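Local structure of Vpx protein (Simian immunodeficiency virus, 4Z8L) at residues 46-49 / 50-54; 66-69 / 70-74. The protein binds zinc and probably recruits the host restriction factor SAMHD1 to a DCAF1-containing ubiquitin ligase for degradation. One frame throughout, in Å; residues are numbered along the deposited sequence.

Contact 1 of 2, residues 46-49 / 50-54; sequences RLWN and TCVEH
E53 reaches back one helical turn to N49, an i to i+4 contact within helix 45-58, the middle helix of the three-helix Vpr/Vpx fold. E53 CB starts near the carbonyl of its partner, 3.3 Å from N49 O. CG packs against the same oxygen. It is set beside the backbone N of E53 (chi1 -72°), and from there the chain runs on extended. CD passes alongside the N49 peptide, 3.5 Å from N49 O. At the tip, E53 OE2 comes to 3.4 Å from N49 CB. The carboxylate thus lies against the root of N49 and not against its amide. That amide is engaged elsewhere: N49 ND2 donates to an acidic side chain of another protein, while OD1 sits in plane at the edge of the W48 ring.

Main-chain bonds hold this turn. V52 N donates to W48 O at 2.9 Å, with an N-H...O angle of 160°, and C51 N and E53 N donate to L47 O and N49 O. The helix widens into a pi-type turn at 52-54. T50 turns its OG1 back over the carbonyls of R46 and L47, at distances too short to be trusted. Beyond the two segments, R46 NE makes a salt bridge with an acidic side chain of another protein. On the flank bearing W48, V52 CG1 meets the indole obliquely, 4.4 Å from W48 NE1.

Contact 2 of 2, residues 66-69 / 70-74; sequences AKYR and YLLLM
L72 lays its two methyl groups against the ring of Y68, an i to i+4 CH-pi contact within helix 63-84, the last and longest helix of the three-helix Vpr/Vpx fold. CD1 sits over one face, 3.8 Å from the ring centroid and 25° off the ring normal. It is displaced toward the rim, nearest CE1 and CZ. The second methyl lies over the same face, toward the other edge: L72 CD2 is 3.6 Å from Y68 CE2. L71 adds a looser touch, its CD2 meeting Y68 CD1 obliquely at 4.1 Å.

Y68 is swung into this place by its first torsion, which sets CG opposite the backbone N (chi1 176°) and beside the carbonyl carbon. The hydroxyl end is held from outside, by a hydrogen bond between Y68 OH and an acidic side chain of another protein. The same four-residue spacing is fixed in the main chain, where L72 N donates to Y68 O at 2.9 Å.

Further out, R69 CD passes L72 CD2 at 4.2 Å. The arginine chain bends at its second and third torsions. Its NH2 then forms a salt bridge with an acidic side chain of another protein, and NH1 bonds Y65 OH. Y70 leaves the helix on a different flank. Its ring edge lies near K67 O, and its OH is tied to N32 OD1 on helix 21-35. L71 and M74 pack on I31 of that helix as well. L73 CG rests 3.3 Å from R69 O, the oxygen that also accepts the bond from L73 N.

In the fold
Each contact spans about two and a half turns of one helix, contact 1 of helix 45-58 and contact 2 of helix 63-84, consecutive in the chain. Both are largely buried, but the centre of contact 2 is about 4 Å from the centre of the chain, that of contact 1 about 12 Å. Contact 2 is mostly aromatic and aliphatic, while contact 1 is more polar. The two meet directly: W48 packs on K67, and its ring makes an edge-to-face contact with Y70. L47 and C51 also rest on Y70. In each contact one other protein supplies acidic partners, to R46 and N49 or to Y68 and R69, and another is met by packing.

Contact 1 of 2, residues 46-49 / 50-54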
loop_
_atom_site.group_PDB
_atom_site.type_symbol
_atom_site.label_atom_id
_atom_site.label_comp_id
_atom_site.label_asym_id
_atom_site.label_seq_id
_atom_site.Cartn_x
_atom_site.Cartn_y
_atom_site.Cartn_z
ATOM N N ARG B 46 15.861 -8.936 9.892
ATOM C CA ARG B 46 16.062 -9.903 8.811
ATOM C C ARG B 46 16.088 -9.198 7.484
ATOM O O ARG B 46 16.914 -9.498 6.624
ATOM C CB ARG B 46 14.941 -10.946 8.764
ATOM C CG ARG B 46 15.388 -12.350 9.053
ATOM C CD ARG B 46 16.169 -12.983 7.904
ATOM N NE ARG B 46 16.791 -14.232 8.339
ATOM C CZ ARG B 46 16.169 -15.401 8.453
ATOM N NH1 ARG B 46 14.883 -15.515 8.151
ATOM N NH2 ARG B 46 16.839 -16.463 8.875
ATOM N N LEU B 47 15.209 -8.215 7.348
ATOM C CA LEU B 47 15.210 -7.401 6.160
ATOM C C LEU B 47 16.493 -6.603 6.165
ATOM O O LEU B 47 17.337 -6.748 5.269
ATOM C CB LEU B 47 13.992 -6.481 6.137
ATOM C CG LEU B 47 12.735 -7.047 5.479
ATOM C CD1 LEU B 47 11.658 -5.986 5.402
ATOM C CD2 LEU B 47 13.065 -7.584 4.096
ATOM N N TRP B 48 16.672 -5.836 7.237
ATOM C CA TRP B 48 17.804 -4.933 7.346
ATOM C C TRP B 48 19.115 -5.641 7.090
ATOM O O TRP B 48 19.855 -5.292 6.162
ATOM C CB TRP B 48 17.835 -4.280 8.726
ATOM C CG TRP B 48 19.087 -3.525 8.951
ATOM C CD1 TRP B 48 20.231 -3.985 9.532
ATOM C CD2 TRP B 48 19.358 -2.187 8.531
ATOM N NE1 TRP B 48 21.188 -3.003 9.532
ATOM C CE2 TRP B 48 20.677 -1.888 8.919
ATOM C CE3 TRP B 48 18.607 -1.206 7.877
ATOM C CZ2 TRP B 48 21.262 -0.653 8.678
ATOM C CZ3 TRP B 48 19.189 0.019 7.637
ATOM C CH2 TRP B 48 20.503 0.287 8.040
ATOM N N ASN B 49 19.345 -6.696 7.859
ATOM C CA ASN B 49 20.573 -7.453 7.742
ATOM C C ASN B 49 20.741 -7.944 6.319
ATOM O O ASN B 49 21.788 -7.720 5.711
ATOM C CB ASN B 49 20.587 -8.625 8.722
ATOM C CG ASN B 49 20.700 -8.172 10.165
ATOM O OD1 ASN B 49 21.201 -7.085 10.452
ATOM N ND2 ASN B 49 20.227 -9.007 11.084
ATOM N N THR B 50 19.692 -8.542 5.757
ATOM C CA THR B 50 19.837 -9.104 4.424
ATOM C C THR B 50 20.251 -8.008 3.463
ATOM O O THR B 50 21.173 -8.195 2.667
ATOM C CB THR B 50 18.549 -9.780 3.923
ATOM O OG1 THR B 50 17.409 -9.027 4.358
ATOM C CG2 THR B 50 18.447 -11.195 4.470
ATOM N N CYS B 51 19.650 -6.831 3.609
ATOM C CA CYS B 51 19.975 -5.751 2.693
ATOM C C CYS B 51 21.431 -5.350 2.856
ATOM O O CYS B 51 22.166 -5.262 1.868
ATOM C CB CYS B 51 19.052 -4.552 2.912
ATOM S SG CYS B 51 17.461 -4.705 2.073
ATOM N N VAL B 52 21.879 -5.222 4.101
ATOM C CA VAL B 52 23.239 -4.756 4.330
ATOM C C VAL B 52 24.172 -5.889 3.930
ATOM O O VAL B 52 25.341 -5.662 3.620
ATOM C CB VAL B 52 23.487 -4.303 5.795
ATOM C CG1 VAL B 52 23.477 -5.477 6.744
ATOM C CG2 VAL B 52 24.814 -3.570 5.908
ATOM N N GLU B 53 23.648 -7.113 3.929
ATOM C CA GLU B 53 24.441 -8.251 3.488
ATOM C C GLU B 53 24.474 -8.337 1.966
ATOM O O GLU B 53 25.473 -8.765 1.391
ATOM C CB GLU B 53 23.905 -9.562 4.068
ATOM C CG GLU B 53 24.152 -9.747 5.555
ATOM C CD GLU B 53 23.329 -10.879 6.137
ATOM O OE1 GLU B 53 23.141 -11.895 5.434
ATOM O OE2 GLU B 53 22.873 -10.756 7.293
ATOM N N HIS B 54 23.388 -7.933 1.311
ATOM C CA HIS B 54 23.274 -8.201 -0.121
ATOM C C HIS B 54 23.870 -7.112 -1.004
ATOM O O HIS B 54 24.831 -7.353 -1.732
ATOM C CB HIS B 54 21.810 -8.412 -0.505
ATOM C CG HIS B 54 21.630 -9.048 -1.849
ATOM N ND1 HIS B 54 22.669 -9.621 -2.546
ATOM C CD2 HIS B 54 20.528 -9.196 -2.625
ATOM C CE1 HIS B 54 22.217 -10.102 -3.692
ATOM N NE2 HIS B 54 20.922 -9.855 -3.763
#

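Contact 2 of 2, residues 66-69 / 70-74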
loop_
_atom_site.group_PDB
_atom_site.type_symbol
_atom_site.label_atom_id
_atom_site.label_comp_id
_atom_site.label_asym_id
_atom_site.label_seq_id
_atom_site.Cartn_x
_atom_site.Cartn_y
_atom_site.Cartn_z
ATOM N N ALA B 66 21.815 0.539 0.093
ATOM C CA ALA B 66 21.202 -0.599 0.774
ATOM C C ALA B 66 20.098 -0.140 1.717
ATOM O O ALA B 66 19.061 -0.794 1.846
ATOM C CB ALA B 66 22.256 -1.388 1.541
ATOM N N LYS B 67 20.327 0.991 2.377
ATOM C CA LYS B 67 19.326 1.548 3.280
ATOM C C LYS B 67 18.140 2.094 2.494
ATOM O O LYS B 67 17.006 2.067 2.970
ATOM C CB LYS B 67 19.931 2.652 4.149
ATOM C CG LYS B 67 20.848 2.133 5.239
ATOM C CD LYS B 67 21.366 3.240 6.148
ATOM C CE LYS B 67 21.864 4.438 5.363
ATOM N NZ LYS B 67 22.402 5.479 6.282
ATOM N N TYR B 68 18.398 2.547 1.272
ATOM C CA TYR B 68 17.333 3.033 0.403
ATOM C C TYR B 68 16.441 1.891 -0.067
ATOM O O TYR B 68 15.214 1.995 -0.040
ATOM C CB TYR B 68 17.918 3.783 -0.794
ATOM C CG TYR B 68 16.878 4.237 -1.791
ATOM C CD1 TYR B 68 15.937 5.201 -1.456
ATOM C CD2 TYR B 68 16.842 3.702 -3.072
ATOM C CE1 TYR B 68 14.983 5.614 -2.370
ATOM C CE2 TYR B 68 15.897 4.108 -3.990
ATOM C CZ TYR B 68 14.970 5.064 -3.635
ATOM O OH TYR B 68 14.026 5.464 -4.551
ATOM N N ARG B 69 17.064 0.801 -0.503
ATOM C CA ARG B 69 16.321 -0.372 -0.947
ATOM C C ARG B 69 15.554 -1.008 0.216
ATOM O O ARG B 69 14.428 -1.501 0.043
ATOM C CB ARG B 69 17.269 -1.386 -1.586
ATOM C CG ARG B 69 17.937 -0.886 -2.857
ATOM C CD ARG B 69 16.923 -0.663 -3.970
ATOM N NE ARG B 69 16.173 -1.876 -4.282
ATOM C CZ ARG B 69 16.507 -2.735 -5.240
ATOM N NH1 ARG B 69 17.581 -2.516 -5.987
ATOM N NH2 ARG B 69 15.766 -3.813 -5.455
ATOM N N TYR B 70 16.166 -0.979 1.400
ATOM C CA TYR B 70 15.496 -1.409 2.625
ATOM C C TYR B 70 14.251 -0.569 2.864
ATOM O O TYR B 70 13.163 -1.097 3.128
ATOM C CB TYR B 70 16.441 -1.296 3.824
ATOM C CG TYR B 70 15.751 -1.425 5.165
ATOM C CD1 TYR B 70 15.372 -2.665 5.658
ATOM C CD2 TYR B 70 15.470 -0.301 5.933
ATOM C CE1 TYR B 70 14.739 -2.785 6.881
ATOM C CE2 TYR B 70 14.836 -0.410 7.155
ATOM C CZ TYR B 70 14.473 -1.655 7.625
ATOM O OH TYR B 70 13.843 -1.769 8.843
ATOM N N LEU B 71 14.431 0.744 2.755
ATOM C CA LEU B 71 13.353 1.712 2.913
ATOM C C LEU B 71 12.190 1.393 1.988
ATOM O O LEU B 71 11.043 1.312 2.423
ATOM C CB LEU B 71 13.873 3.126 2.633
ATOM C CG LEU B 71 12.852 4.249 2.432
ATOM C CD1 LEU B 71 12.116 4.574 3.715
ATOM C CD2 LEU B 71 13.524 5.490 1.869
ATOM N N LEU B 72 12.507 1.209 0.711
ATOM C CA LEU B 72 11.525 0.846 -0.305
ATOM C C LEU B 72 10.742 -0.412 0.070
ATOM O O LEU B 72 9.496 -0.402 0.121
ATOM C CB LEU B 72 12.225 0.640 -1.652
ATOM C CG LEU B 72 12.263 1.816 -2.634
ATOM C CD1 LEU B 72 12.483 3.133 -1.910
ATOM C CD2 LEU B 72 13.352 1.592 -3.673
ATOM N N LEU B 73 11.479 -1.488 0.344
ATOM C CA LEU B 73 10.856 -2.752 0.719
ATOM C C LEU B 73 9.885 -2.565 1.872
ATOM O O LEU B 73 8.757 -3.059 1.834
ATOM C CB LEU B 73 11.906 -3.790 1.113
ATOM C CG LEU B 73 12.766 -4.399 0.008
ATOM C CD1 LEU B 73 13.523 -5.607 0.530
ATOM C CD2 LEU B 73 11.928 -4.761 -1.200
ATOM N N MET B 74 10.315 -1.829 2.889
ATOM C CA MET B 74 9.498 -1.705 4.085
ATOM C C MET B 74 8.309 -0.760 3.885
ATOM O O MET B 74 7.298 -0.893 4.568
ATOM C CB MET B 74 10.341 -1.265 5.273
ATOM C CG MET B 74 10.024 -2.086 6.507
ATOM S SD MET B 74 10.838 -1.490 7.984
ATOM C CE MET B 74 9.858 -0.028 8.250
#